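Local coordinates for putative lipoprotein (Bacteroides thetaiotaomicron, PDB 4Q1Z) that is of unknown function but, as a putative lipoprotein of the DUF4876 family built from two domains, is probably tethered to a bacterial membrane, at residues 68-73 against 78-83; 125-130 against 338-343; 137-142 against 358-363; 199-204 against 208-213; 269-272 against 276-279. One frame throughout, in Å; residues are numbered along the deposited sequence.

In the fold
Along the chain, contact 1 comes first and closes before the others open. It belongs to the seven-stranded sheet of the N-terminal part, in the hairpin of strands 60-72 and 77-89. Contacts 2, 4 and 5 border the eleven-stranded sheet of the rest of the chain. Contact 3 lies between the two sheets and touches contact 1, with centres 11 Å apart, so the two mark where the two halves of the chain meet. Contacts 2 and 4 also touch, 11 Å between centres, and their centres lie 40 and 42 Å from that of contact 1. Contacts 4 and 5 are nested inside the loops closed by contacts 2 and 3. Contact 5 touches none of the others.

Contact 1 of 5, residues 68-73 against 78-83; sequences GTAIDT and YYINGN
Gly68 and Ile80 pair across the beta hairpin of strands 60-72 and 77-89, near its turn. The strands are antiparallel. Gly68 with Ile80 and Ala70 with Tyr78 are hydrogen-bonded pairs; Thr69 with Tyr79 is a non-hydrogen-bonded pair between them. Tyr78 N gives a bond of 2.8 Å to Ala70 O, and Ala70 N returns one of 3.0 Å to Tyr78 O.

The Tyr78 side chain then runs along the neighbouring strand. Tyr78 CB lies 4.4 Å from Ala70 CB. With CG set beside the backbone N (chi1 -56°), the ring passes Ala70 O at its edge. Tyr78 CD1 is 3.4 Å from Ala70 O. CE1 comes up beside CB and CG of Asp72. At the tip is the hydroxyl, which binds Asp72. A phenylalanine here would probably leave Asp72 OD2 without this donor and the ring without its polar tether.

Asp72 OD1 takes backbone N-H groups of Glu74 and Asn76, so one carboxylate ties the turn to the tyrosine. On the same sheet face, Ala70 CB meets Ile80 CG2 at 3.9 Å. Tyr78 OH reaches Asp72 OD2 from above the carboxylate plane, at 2.9 Å.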
# COMPACT_ATOMS: atom_id res chain seq x y z
N GLY A 68 11.49 8.49 -15.35
CA GLY A 68 11.75 9.09 -14.05
C GLY A 68 10.47 9.35 -13.30
O GLY A 68 9.42 8.81 -13.67
N THR A 69 10.55 10.20 -12.28
CA THR A 69 9.43 10.51 -11.39
C THR A 69 9.23 12.02 -11.24
O THR A 69 10.20 12.77 -11.09
CB THR A 69 9.64 9.79 -10.01
OG1 THR A 69 9.37 8.41 -10.20
CG2 THR A 69 8.71 10.29 -8.90
N ALA A 70 7.97 12.45 -11.28
CA ALA A 70 7.57 13.82 -11.04
C ALA A 70 6.72 13.87 -9.79
O ALA A 70 5.90 12.98 -9.57
CB ALA A 70 6.82 14.38 -12.24
N ILE A 71 6.96 14.86 -8.94
CA ILE A 71 6.19 15.10 -7.72
C ILE A 71 5.50 16.45 -7.92
O ILE A 71 6.18 17.41 -8.27
CB ILE A 71 7.06 15.03 -6.42
CG1 ILE A 71 7.56 13.60 -6.17
CG2 ILE A 71 6.28 15.52 -5.19
CD1 ILE A 71 8.91 13.29 -6.72
N ASP A 72 4.17 16.51 -7.78
CA ASP A 72 3.47 17.78 -8.00
C ASP A 72 3.44 18.61 -6.70
O ASP A 72 4.01 18.19 -5.69
CB ASP A 72 2.08 17.61 -8.68
CG ASP A 72 0.87 17.12 -7.90
OD1 ASP A 72 0.99 16.88 -6.68
OD2 ASP A 72 -0.22 17.00 -8.51
N THR A 73 2.84 19.82 -6.76
CA THR A 73 2.79 20.77 -5.64
C THR A 73 2.00 20.24 -4.44
O THR A 73 2.19 20.75 -3.33
CB THR A 73 2.23 22.11 -6.09
OG1 THR A 73 1.04 21.90 -6.87
CG2 THR A 73 3.24 22.92 -6.87
N TYR A 78 4.23 10.69 -9.49
CA TYR A 78 3.95 10.22 -10.83
C TYR A 78 5.14 9.50 -11.42
O TYR A 78 6.25 10.02 -11.37
CB TYR A 78 3.57 11.38 -11.78
CG TYR A 78 2.40 12.23 -11.33
CD1 TYR A 78 2.57 13.24 -10.39
CD2 TYR A 78 1.13 12.06 -11.88
CE1 TYR A 78 1.50 14.04 -9.98
CE2 TYR A 78 0.06 12.86 -11.49
CZ TYR A 78 0.25 13.84 -10.53
OH TYR A 78 -0.80 14.62 -10.11
N TYR A 79 4.90 8.36 -12.05
CA TYR A 79 5.91 7.68 -12.83
C TYR A 79 5.74 8.21 -14.25
O TYR A 79 4.66 8.09 -14.85
CB TYR A 79 5.82 6.14 -12.73
CG TYR A 79 6.86 5.45 -13.59
CD1 TYR A 79 8.22 5.64 -13.37
CD2 TYR A 79 6.48 4.64 -14.66
CE1 TYR A 79 9.18 5.04 -14.17
CE2 TYR A 79 7.43 4.03 -15.47
CZ TYR A 79 8.77 4.24 -15.24
OH TYR A 79 9.69 3.64 -16.06
N ILE A 80 6.75 8.93 -14.74
CA ILE A 80 6.64 9.58 -16.05
C ILE A 80 7.48 8.82 -17.07
O ILE A 80 8.52 8.26 -16.72
CB ILE A 80 6.96 11.10 -15.93
CG1 ILE A 80 8.43 11.38 -15.48
CG2 ILE A 80 5.95 11.78 -14.99
CD1 ILE A 80 8.86 12.83 -15.42
N ASN A 81 6.98 8.72 -18.30
CA ASN A 81 7.62 7.96 -19.37
C ASN A 81 7.31 8.55 -20.74
O ASN A 81 6.25 9.11 -20.95
CB ASN A 81 7.17 6.48 -19.32
CG ASN A 81 8.29 5.48 -19.45
OD1 ASN A 81 9.10 5.52 -20.39
ND2 ASN A 81 8.36 4.53 -18.53
N GLY A 82 8.25 8.39 -21.66
CA GLY A 82 8.11 8.87 -23.02
C GLY A 82 9.18 8.31 -23.92
O GLY A 82 10.17 7.78 -23.44
N ASN A 83 8.96 8.39 -25.23
CA ASN A 83 9.95 7.94 -26.21
C ASN A 83 9.74 8.61 -27.57
O ASN A 83 8.69 9.18 -27.84
CB ASN A 83 9.99 6.41 -26.37
CG ASN A 83 8.73 5.77 -26.83
OD1 ASN A 83 8.39 5.80 -28.02
ND2 ASN A 83 8.06 5.08 -25.92

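Contact 2 of 5, residues 125-130 against 338-343; sequences VYFRDQ and ATYCGL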
# COMPACT_ATOMS: atom_id res chain seq x y z
N VAL A 125 -13.23 -24.55 11.93
CA VAL A 125 -12.82 -23.41 11.13
C VAL A 125 -11.39 -23.05 11.54
O VAL A 125 -10.92 -23.52 12.59
CB VAL A 125 -13.80 -22.19 11.23
CG1 VAL A 125 -15.24 -22.59 10.89
CG2 VAL A 125 -13.73 -21.46 12.58
N TYR A 126 -10.70 -22.26 10.73
CA TYR A 126 -9.37 -21.73 10.99
C TYR A 126 -9.38 -20.25 10.62
O TYR A 126 -9.50 -19.93 9.44
CB TYR A 126 -8.27 -22.50 10.22
CG TYR A 126 -6.86 -22.19 10.69
CD1 TYR A 126 -6.37 -22.69 11.89
CD2 TYR A 126 -6.00 -21.40 9.92
CE1 TYR A 126 -5.08 -22.41 12.33
CE2 TYR A 126 -4.71 -21.10 10.35
CZ TYR A 126 -4.24 -21.62 11.55
OH TYR A 126 -2.96 -21.38 11.99
N PHE A 127 -9.33 -19.34 11.61
CA PHE A 127 -9.34 -17.91 11.33
C PHE A 127 -7.96 -17.27 11.61
O PHE A 127 -7.85 -16.04 11.65
CB PHE A 127 -10.46 -17.20 12.17
CG PHE A 127 -10.38 -17.43 13.67
CD1 PHE A 127 -9.31 -16.95 14.41
CD2 PHE A 127 -11.34 -18.20 14.31
CE1 PHE A 127 -9.20 -17.22 15.77
CE2 PHE A 127 -11.22 -18.49 15.67
CZ PHE A 127 -10.16 -17.99 16.39
N ARG A 128 -6.90 -18.10 11.86
CA ARG A 128 -5.58 -17.54 12.25
C ARG A 128 -4.60 -17.37 11.08
O ARG A 128 -3.48 -16.92 11.30
CB ARG A 128 -4.93 -18.35 13.35
CG ARG A 128 -5.90 -18.88 14.37
CD ARG A 128 -5.24 -19.69 15.46
NE ARG A 128 -6.21 -19.95 16.52
CZ ARG A 128 -6.47 -19.11 17.51
NH1 ARG A 128 -5.77 -17.99 17.63
NH2 ARG A 128 -7.40 -19.39 18.41
N ASP A 129 -5.04 -17.66 9.84
CA ASP A 129 -4.18 -17.52 8.65
C ASP A 129 -4.20 -16.07 8.05
O ASP A 129 -3.51 -15.81 7.07
CB ASP A 129 -4.52 -18.59 7.59
CG ASP A 129 -5.99 -18.77 7.25
OD1 ASP A 129 -6.83 -17.94 7.72
OD2 ASP A 129 -6.31 -19.67 6.44
N GLN A 130 -4.94 -15.12 8.68
CA GLN A 130 -5.07 -13.72 8.25
C GLN A 130 -3.70 -13.04 8.03
O GLN A 130 -2.80 -13.18 8.86
CB GLN A 130 -5.86 -12.89 9.28
CG GLN A 130 -7.32 -13.28 9.43
CD GLN A 130 -8.13 -12.28 10.25
OE1 GLN A 130 -7.68 -11.76 11.29
NE2 GLN A 130 -9.36 -12.05 9.84
N ALA A 338 -17.95 -14.82 0.95
CA ALA A 338 -18.18 -15.90 1.90
C ALA A 338 -17.15 -15.90 3.00
O ALA A 338 -16.05 -15.38 2.82
CB ALA A 338 -18.16 -17.24 1.18
N THR A 339 -17.50 -16.50 4.15
CA THR A 339 -16.57 -16.70 5.24
C THR A 339 -15.98 -18.10 5.11
O THR A 339 -16.65 -19.03 4.62
CB THR A 339 -17.22 -16.46 6.61
OG1 THR A 339 -18.24 -17.43 6.89
CG2 THR A 339 -17.73 -15.06 6.78
N TYR A 340 -14.74 -18.22 5.52
CA TYR A 340 -14.03 -19.47 5.59
C TYR A 340 -13.97 -20.21 4.28
O TYR A 340 -14.15 -21.39 4.24
CB TYR A 340 -14.60 -20.35 6.71
CG TYR A 340 -14.51 -19.70 8.05
CD1 TYR A 340 -13.32 -19.63 8.74
CD2 TYR A 340 -15.60 -19.12 8.62
CE1 TYR A 340 -13.24 -19.02 9.96
CE2 TYR A 340 -15.53 -18.51 9.83
CZ TYR A 340 -14.35 -18.45 10.49
OH TYR A 340 -14.30 -17.85 11.70
N CYS A 341 -13.68 -19.48 3.21
CA CYS A 341 -13.58 -20.06 1.87
C CYS A 341 -12.13 -20.12 1.38
O CYS A 341 -11.87 -20.69 0.31
CB CYS A 341 -14.50 -19.35 0.88
SG CYS A 341 -14.12 -17.61 0.61
N GLY A 342 -11.21 -19.58 2.18
CA GLY A 342 -9.77 -19.58 1.90
C GLY A 342 -9.38 -18.75 0.70
O GLY A 342 -8.43 -19.09 0.01
N LEU A 343 -10.14 -17.67 0.44
CA LEU A 343 -9.91 -16.76 -0.68
C LEU A 343 -9.69 -15.34 -0.18
O LEU A 343 -10.28 -14.91 0.82
CB LEU A 343 -11.07 -16.80 -1.70
CG LEU A 343 -11.48 -18.17 -2.28
CD1 LEU A 343 -12.66 -18.04 -3.22
CD2 LEU A 343 -10.33 -18.88 -2.98
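Val125 and Tyr340 face each other across two irregular loops, their CA atoms 6.9 Å apart, with no backbone hydrogen bond between the segments. Tyr340 has a positive phi of 57°, and its side chain points at the 125-130 loop. CG lies beside the backbone N (chi1 -59°), which directs the ring under Val125.

Val125 covers one face of that ring. Its CB sits 3.7 Å from the ring centroid of Tyr340 and 23° off the normal, a CH-pi contact. The nearest ring atom to Val125 CB is Tyr340 CE1, at 3.5 Å. The methyls divide the ring between them. Val125 CG2 lies toward the hydroxyl end, 3.7 Å from Tyr340 CZ, while Val125 CG1 lies toward the ring's attachment, 4.1 Å from Tyr340 CG.

The contact joins two loops that border the eleven-stranded sheet. One leads from strand 108-114 to strand 131-136, and the other leads into strand 344-347. Backbone bonds of Tyr340 with Cys116 and of Gly342 with Gly117 hold the second loop close to the start of the first.

The ring edge meets the chain beyond the valine. Tyr126 O lies there in the ring plane, 3.9 Å from Tyr340 CE1. Phe127 runs alongside Tyr340 and points the same way. Phe127 CB is 3.9 Å from Tyr340 OH, and that oxygen lies near the plane of the Phe127 ring, at its edge. Tyr126 turns away from Tyr340, and its hydroxyl bonds to His205. Val125 is exposed, so this end of the contact borders solvent.

Contact 3 of 5, residues 137-142 against 358-363; sequences NSADIL and IIREET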
# COMPACT_ATOMS: atom_id res chain seq x y z
N ASN A 137 5.49 0.93 -3.55
CA ASN A 137 5.07 1.21 -4.93
C ASN A 137 5.76 2.49 -5.49
O ASN A 137 5.59 2.82 -6.67
CB ASN A 137 3.55 1.36 -4.92
CG ASN A 137 2.83 1.01 -6.18
OD1 ASN A 137 3.07 -0.02 -6.82
ND2 ASN A 137 1.86 1.84 -6.52
N SER A 138 6.57 3.18 -4.66
CA SER A 138 7.24 4.44 -4.95
C SER A 138 8.64 4.29 -5.65
O SER A 138 9.16 3.18 -5.86
CB SER A 138 7.37 5.25 -3.66
OG SER A 138 8.57 5.02 -2.93
N ALA A 139 9.21 5.45 -6.04
CA ALA A 139 10.49 5.62 -6.74
C ALA A 139 11.72 5.51 -5.82
O ALA A 139 12.84 5.46 -6.33
CB ALA A 139 10.50 6.97 -7.44
N ASP A 140 11.54 5.48 -4.50
CA ASP A 140 12.66 5.43 -3.57
C ASP A 140 12.33 4.64 -2.31
O ASP A 140 11.17 4.34 -2.07
CB ASP A 140 13.11 6.86 -3.20
CG ASP A 140 14.63 7.08 -3.11
OD1 ASP A 140 15.40 6.10 -3.32
OD2 ASP A 140 15.05 8.24 -2.85
N ILE A 141 13.38 4.31 -1.51
CA ILE A 141 13.31 3.63 -0.22
C ILE A 141 12.41 4.43 0.73
O ILE A 141 12.51 5.65 0.79
CB ILE A 141 14.74 3.45 0.38
CG1 ILE A 141 15.67 2.70 -0.57
CG2 ILE A 141 14.73 2.79 1.78
CD1 ILE A 141 17.07 3.22 -0.53
N LEU A 142 11.53 3.73 1.46
CA LEU A 142 10.64 4.25 2.50
C LEU A 142 10.96 3.57 3.80
O LEU A 142 11.25 2.37 3.79
CB LEU A 142 9.17 3.97 2.16
CG LEU A 142 8.47 4.79 1.10
CD1 LEU A 142 7.23 4.06 0.61
CD2 LEU A 142 8.11 6.21 1.62
N ILE A 358 2.71 -1.75 -16.53
CA ILE A 358 3.64 -0.62 -16.61
C ILE A 358 4.79 -0.91 -15.63
O ILE A 358 4.55 -1.09 -14.45
CB ILE A 358 2.91 0.72 -16.34
CG1 ILE A 358 1.81 0.96 -17.42
CG2 ILE A 358 3.91 1.90 -16.30
CD1 ILE A 358 0.79 2.03 -17.12
N ILE A 359 6.04 -0.99 -16.15
CA ILE A 359 7.25 -1.34 -15.38
C ILE A 359 8.10 -0.11 -15.03
O ILE A 359 8.40 0.71 -15.91
CB ILE A 359 8.09 -2.39 -16.19
CG1 ILE A 359 7.26 -3.66 -16.50
CG2 ILE A 359 9.44 -2.74 -15.53
CD1 ILE A 359 6.66 -4.42 -15.26
N ARG A 360 8.49 -0.00 -13.75
CA ARG A 360 9.38 1.06 -13.25
C ARG A 360 10.77 0.63 -13.64
O ARG A 360 11.38 -0.15 -12.93
CB ARG A 360 9.23 1.25 -11.73
CG ARG A 360 9.98 2.47 -11.19
CD ARG A 360 9.76 2.73 -9.71
NE ARG A 360 8.35 2.92 -9.36
CZ ARG A 360 7.72 4.10 -9.28
NH1 ARG A 360 8.37 5.22 -9.56
NH2 ARG A 360 6.45 4.15 -8.94
N GLU A 361 11.22 1.08 -14.83
CA GLU A 361 12.49 0.72 -15.47
C GLU A 361 13.73 0.98 -14.59
O GLU A 361 14.74 0.28 -14.74
CB GLU A 361 12.66 1.45 -16.83
CG GLU A 361 11.49 1.29 -17.80
CD GLU A 361 11.37 -0.00 -18.59
OE1 GLU A 361 11.27 -1.09 -17.97
OE2 GLU A 361 11.27 0.08 -19.84
N GLU A 362 13.64 1.97 -13.68
CA GLU A 362 14.73 2.35 -12.80
C GLU A 362 15.07 1.21 -11.83
O GLU A 362 16.24 1.03 -11.47
CB GLU A 362 14.35 3.61 -12.02
CG GLU A 362 14.58 4.92 -12.77
CD GLU A 362 13.70 5.27 -13.96
OE1 GLU A 362 12.52 4.82 -14.01
OE2 GLU A 362 14.18 6.01 -14.85
N THR A 363 14.05 0.43 -11.45
CA THR A 363 14.16 -0.68 -10.49
C THR A 363 13.71 -2.03 -11.07
O THR A 363 13.92 -3.06 -10.43
CB THR A 363 13.34 -0.34 -9.25
OG1 THR A 363 12.00 0.00 -9.65
CG2 THR A 363 13.97 0.79 -8.43
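Arg360 reaches across to the turn of Asn137, Ser138 and Ala139 where the two sheets of the chain come together. It lies in a short, weakly bonded strand about 359-360, which pairs antiparallel with 365-366. The turn follows strand 131-136 of the eleven-stranded sheet. Thr69 and Tyr79, from the seven-stranded sheet, also pack on the arginine.

The tight part is the guanidinium group. It lies flat under the peptide that links Ser138 to Ala139. Ser138 C stands 3.8 Å above the plane, over its centre, and Ala139 N stands 3.6 Å above it, nearer the rim. The side chain is extended as far as CG and CD, then bends at chi3 (-58°), and this bend turns the flat group to the peptide. Ala139 CB comes to 3.5 Å from Arg360 NH1. Glu77 is a long, weak ionic partner of NH1, and its carboxylate also takes a weak bond from Ala139 N. Its negative charge would probably be a mild attraction for the guanidinium.

The loose side lies beyond Ala139. Asp140 and Ile141 are exposed and take no part, although Asp140 makes a salt bridge to Lys28. Glu361 and Thr363 are exposed too. The Thr363 backbone N bonds back to Arg360 O at 3.1 Å, closing the tight turn after the arginine.

Polar contact between the segments is slight. Arg360 NH2 is 2.8 Å from Asn137 O, yet the N-H...O angle is 118°, so this hydrogen bond is weak.

Contact 4 of 5, residues 199-204 against 208-213; sequences SQFAAN and DIYNPQ
The Phe201 ring stands on its edge against the face of Tyr210, with the two planes at 87°. This is a T-shaped pair between two parts of one irregular loop, and no hydrogen bond joins the segments. The ring centroids are 5.2 Å apart. Phe201 points two atoms at its partner. Phe201 CZ lies 3.4 Å from Tyr210 OH and 3.6 Å from Tyr210 CZ. Phe201 CE2 lies 3.7 Å above the Tyr210 ring plane, toward its rim. The phenylalanine side chain has CG anti to the backbone N (chi1 173°), which carries the ring out toward Tyr210.

Tyr210 is held from both faces. Ile209 CG1, from its own segment, covers the face opposite Phe201 and sits over the ring centre. At the edge, Asn204 O lies in the ring plane, 3.2 Å from Tyr210 CD2. Ala203 CB fills the corner between the rings. It lies over one face of Phe201 and comes to 4.2 Å from Tyr210 CE2.

Each segment has its own turn. Ala202 is the centre of an inverse gamma turn, with Ala203 N bonded to Phe201 O. Asn211 makes an Asx turn, its OD1 accepting from Gln213 N at 2.9 Å.

Lys122 bonds to the carbonyls of Asp208 and Tyr210. The loop runs between strands 195-199 and 223-224 of the eleven-stranded sheet. Backbone hydrogen bonds join Ser199 to Phe223 and Phe225, and Gln200 to Gln130, next to strand 131-136.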
# COMPACT_ATOMS: atom_id res chain seq x y z
N SER A 199 1.22 -10.79 9.61
CA SER A 199 0.30 -11.89 9.87
C SER A 199 -0.32 -11.75 11.24
O SER A 199 0.30 -11.17 12.13
CB SER A 199 1.04 -13.22 9.79
OG SER A 199 1.12 -13.73 8.46
N GLN A 200 -1.54 -12.27 11.43
CA GLN A 200 -2.18 -12.31 12.75
C GLN A 200 -1.32 -13.21 13.64
O GLN A 200 -0.97 -12.84 14.76
CB GLN A 200 -3.63 -12.85 12.63
CG GLN A 200 -4.29 -13.12 13.96
CD GLN A 200 -5.40 -14.14 13.90
OE1 GLN A 200 -5.33 -15.19 14.54
NE2 GLN A 200 -6.49 -13.83 13.21
N PHE A 201 -0.93 -14.38 13.09
CA PHE A 201 -0.14 -15.44 13.70
C PHE A 201 0.85 -15.91 12.65
O PHE A 201 0.47 -16.64 11.74
CB PHE A 201 -1.10 -16.57 14.17
CG PHE A 201 -0.50 -17.86 14.69
CD1 PHE A 201 0.50 -17.85 15.65
CD2 PHE A 201 -1.02 -19.09 14.29
CE1 PHE A 201 1.04 -19.05 16.13
CE2 PHE A 201 -0.50 -20.28 14.78
CZ PHE A 201 0.51 -20.25 15.72
N ALA A 202 2.09 -15.42 12.71
CA ALA A 202 3.07 -15.74 11.66
C ALA A 202 3.67 -17.15 11.82
O ALA A 202 4.85 -17.30 12.14
CB ALA A 202 4.17 -14.68 11.62
N ALA A 203 2.85 -18.19 11.53
CA ALA A 203 3.28 -19.58 11.62
C ALA A 203 2.93 -20.41 10.38
O ALA A 203 2.17 -19.95 9.51
CB ALA A 203 2.65 -20.24 12.85
N ASN A 204 3.47 -21.64 10.30
CA ASN A 204 3.13 -22.54 9.21
C ASN A 204 1.73 -23.12 9.45
O ASN A 204 1.57 -24.14 10.12
CB ASN A 204 4.15 -23.65 9.02
CG ASN A 204 3.86 -24.44 7.77
OD1 ASN A 204 2.93 -24.12 7.00
ND2 ASN A 204 4.65 -25.48 7.54
N ASP A 208 -0.26 -30.06 10.40
CA ASP A 208 -1.43 -30.86 10.80
C ASP A 208 -2.13 -30.31 12.06
O ASP A 208 -3.35 -30.44 12.17
CB ASP A 208 -1.05 -32.33 10.98
CG ASP A 208 -0.66 -33.07 9.70
OD1 ASP A 208 -1.00 -32.57 8.59
OD2 ASP A 208 -0.02 -34.14 9.80
N ILE A 209 -1.37 -29.65 12.97
CA ILE A 209 -1.89 -29.04 14.20
C ILE A 209 -2.75 -27.80 13.93
O ILE A 209 -3.51 -27.41 14.81
CB ILE A 209 -0.76 -28.67 15.19
CG1 ILE A 209 0.33 -27.80 14.53
CG2 ILE A 209 -0.19 -29.92 15.87
CD1 ILE A 209 1.35 -27.25 15.49
N TYR A 210 -2.61 -27.16 12.75
CA TYR A 210 -3.32 -25.93 12.42
C TYR A 210 -4.41 -26.17 11.36
O TYR A 210 -5.55 -26.46 11.73
CB TYR A 210 -2.31 -24.83 12.01
CG TYR A 210 -1.34 -24.48 13.12
CD1 TYR A 210 -1.78 -24.38 14.44
CD2 TYR A 210 0.01 -24.26 12.86
CE1 TYR A 210 -0.89 -24.09 15.48
CE2 TYR A 210 0.90 -23.94 13.89
CZ TYR A 210 0.44 -23.84 15.19
OH TYR A 210 1.28 -23.51 16.23
N ASN A 211 -4.08 -26.03 10.06
CA ASN A 211 -5.02 -26.27 8.96
C ASN A 211 -4.26 -26.67 7.71
O ASN A 211 -3.93 -25.80 6.91
CB ASN A 211 -5.91 -25.04 8.68
CG ASN A 211 -6.92 -25.28 7.58
OD1 ASN A 211 -7.02 -26.36 7.00
ND2 ASN A 211 -7.66 -24.26 7.23
N PRO A 212 -4.04 -27.97 7.43
CA PRO A 212 -3.32 -28.35 6.18
C PRO A 212 -3.94 -27.78 4.87
O PRO A 212 -3.24 -27.70 3.87
CB PRO A 212 -3.38 -29.87 6.20
CG PRO A 212 -3.47 -30.22 7.63
CD PRO A 212 -4.35 -29.17 8.24
N GLN A 213 -5.22 -27.33 4.91
CA GLN A 213 -5.95 -26.75 3.76
C GLN A 213 -5.86 -25.22 3.75
O GLN A 213 -6.53 -24.57 2.93
CB GLN A 213 -7.42 -27.20 3.76
CG GLN A 213 -7.65 -28.69 3.41
CD GLN A 213 -7.29 -29.64 4.53
OE1 GLN A 213 -7.66 -29.46 5.69
NE2 GLN A 213 -6.56 -30.68 4.19

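Contact 5 of 5, residues 269-272 against 276-279; sequences FRVP and AWDP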
# COMPACT_ATOMS: atom_id res chain seq x y z
N PHE A 269 -1.38 4.48 8.20
CA PHE A 269 -1.24 5.94 8.26
C PHE A 269 0.04 6.37 8.97
O PHE A 269 0.57 5.68 9.86
CB PHE A 269 -2.47 6.57 8.91
CG PHE A 269 -2.78 6.20 10.34
CD1 PHE A 269 -3.51 5.04 10.64
CD2 PHE A 269 -2.43 7.05 11.40
CE1 PHE A 269 -3.85 4.72 11.96
CE2 PHE A 269 -2.77 6.73 12.71
CZ PHE A 269 -3.50 5.59 12.98
N ARG A 270 0.54 7.54 8.53
CA ARG A 270 1.77 8.15 9.03
C ARG A 270 1.47 9.47 9.74
O ARG A 270 0.74 10.31 9.23
CB ARG A 270 2.77 8.37 7.87
CG ARG A 270 4.22 8.51 8.32
CD ARG A 270 5.12 9.00 7.19
NE ARG A 270 6.54 8.84 7.50
CZ ARG A 270 7.29 9.74 8.13
NH1 ARG A 270 6.77 10.90 8.52
NH2 ARG A 270 8.57 9.50 8.37
N VAL A 271 2.03 9.64 10.93
CA VAL A 271 1.87 10.87 11.71
C VAL A 271 3.13 11.69 11.41
O VAL A 271 4.23 11.19 11.60
CB VAL A 271 1.62 10.64 13.24
CG1 VAL A 271 1.57 11.97 14.00
CG2 VAL A 271 0.33 9.87 13.47
N PRO A 272 3.00 12.92 10.87
CA PRO A 272 4.20 13.71 10.52
C PRO A 272 5.10 14.04 11.71
O PRO A 272 4.61 14.32 12.81
CB PRO A 272 3.63 15.00 9.91
CG PRO A 272 2.23 14.70 9.58
CD PRO A 272 1.77 13.67 10.56
N ALA A 276 1.75 15.81 16.81
CA ALA A 276 1.43 14.88 17.89
C ALA A 276 0.06 14.25 17.67
O ALA A 276 -0.86 14.90 17.16
CB ALA A 276 1.46 15.61 19.21
N TRP A 277 -0.07 12.96 18.01
CA TRP A 277 -1.30 12.19 17.91
C TRP A 277 -1.32 11.09 18.98
O TRP A 277 -0.61 10.07 18.86
CB TRP A 277 -1.48 11.61 16.49
CG TRP A 277 -2.79 10.88 16.31
CD1 TRP A 277 -4.02 11.43 16.15
CD2 TRP A 277 -2.99 9.45 16.31
NE1 TRP A 277 -4.98 10.45 16.06
CE2 TRP A 277 -4.37 9.22 16.13
CE3 TRP A 277 -2.12 8.34 16.42
CZ2 TRP A 277 -4.91 7.93 16.05
CZ3 TRP A 277 -2.66 7.06 16.34
CH2 TRP A 277 -4.04 6.87 16.13
N ASP A 278 -2.16 11.27 20.01
CA ASP A 278 -2.28 10.29 21.09
C ASP A 278 -3.77 9.95 21.37
O ASP A 278 -4.41 10.62 22.19
CB ASP A 278 -1.55 10.81 22.35
CG ASP A 278 -1.36 9.82 23.47
OD1 ASP A 278 -2.06 8.78 23.49
OD2 ASP A 278 -0.55 10.10 24.36
N PRO A 279 -4.32 8.90 20.72
CA PRO A 279 -5.74 8.55 20.96
C PRO A 279 -6.04 8.02 22.38
O PRO A 279 -7.20 7.96 22.79
CB PRO A 279 -6.02 7.47 19.90
CG PRO A 279 -4.67 6.83 19.67
CD PRO A 279 -3.71 8.00 19.72
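The loop that leaves strand 265-269 of the eleven-stranded sheet folds back on itself, and Phe269 and Val271 meet Trp277. The Phe269 and Trp277 rings form a T-shaped pair. The edge of Phe269 points at the face of the tryptophan six-membered ring, with centroids 5.1 Å apart and planes at 90°. Phe269 CZ touches Trp277 CH2 at 3.4 Å, and Phe269 CE2 lies 3.6 Å from Trp277 CZ3.

Val271 packs at the base of the indole. Val271 CG2 lies 3.9 Å from Trp277 CB, and Val271 CG1 4.0 Å from it. Val271 CG2 also lies 4.1 Å from Trp277 CE3.

This aromatic group continues onto the sheet. Tyr148, at the start of the adjacent strand 148-152, meets both Phe269 and Trp277, and Val178 of strand 177-180 touches both as well. Strand 299-303 adds Ile302.

The indole face opposite Phe269 is taken by Pro279, whose CD stands 3.5 Å above the plane. The one polar side-chain atom of Trp277, NE1, donates to Lys301 O. With an alanine in its place, the edge of Phe269 would probably lose its facing surface and Lys301 O its indole donor. Trp277 extends away from its backbone N (chi1 -176°), and this stretches the indole across to Phe269.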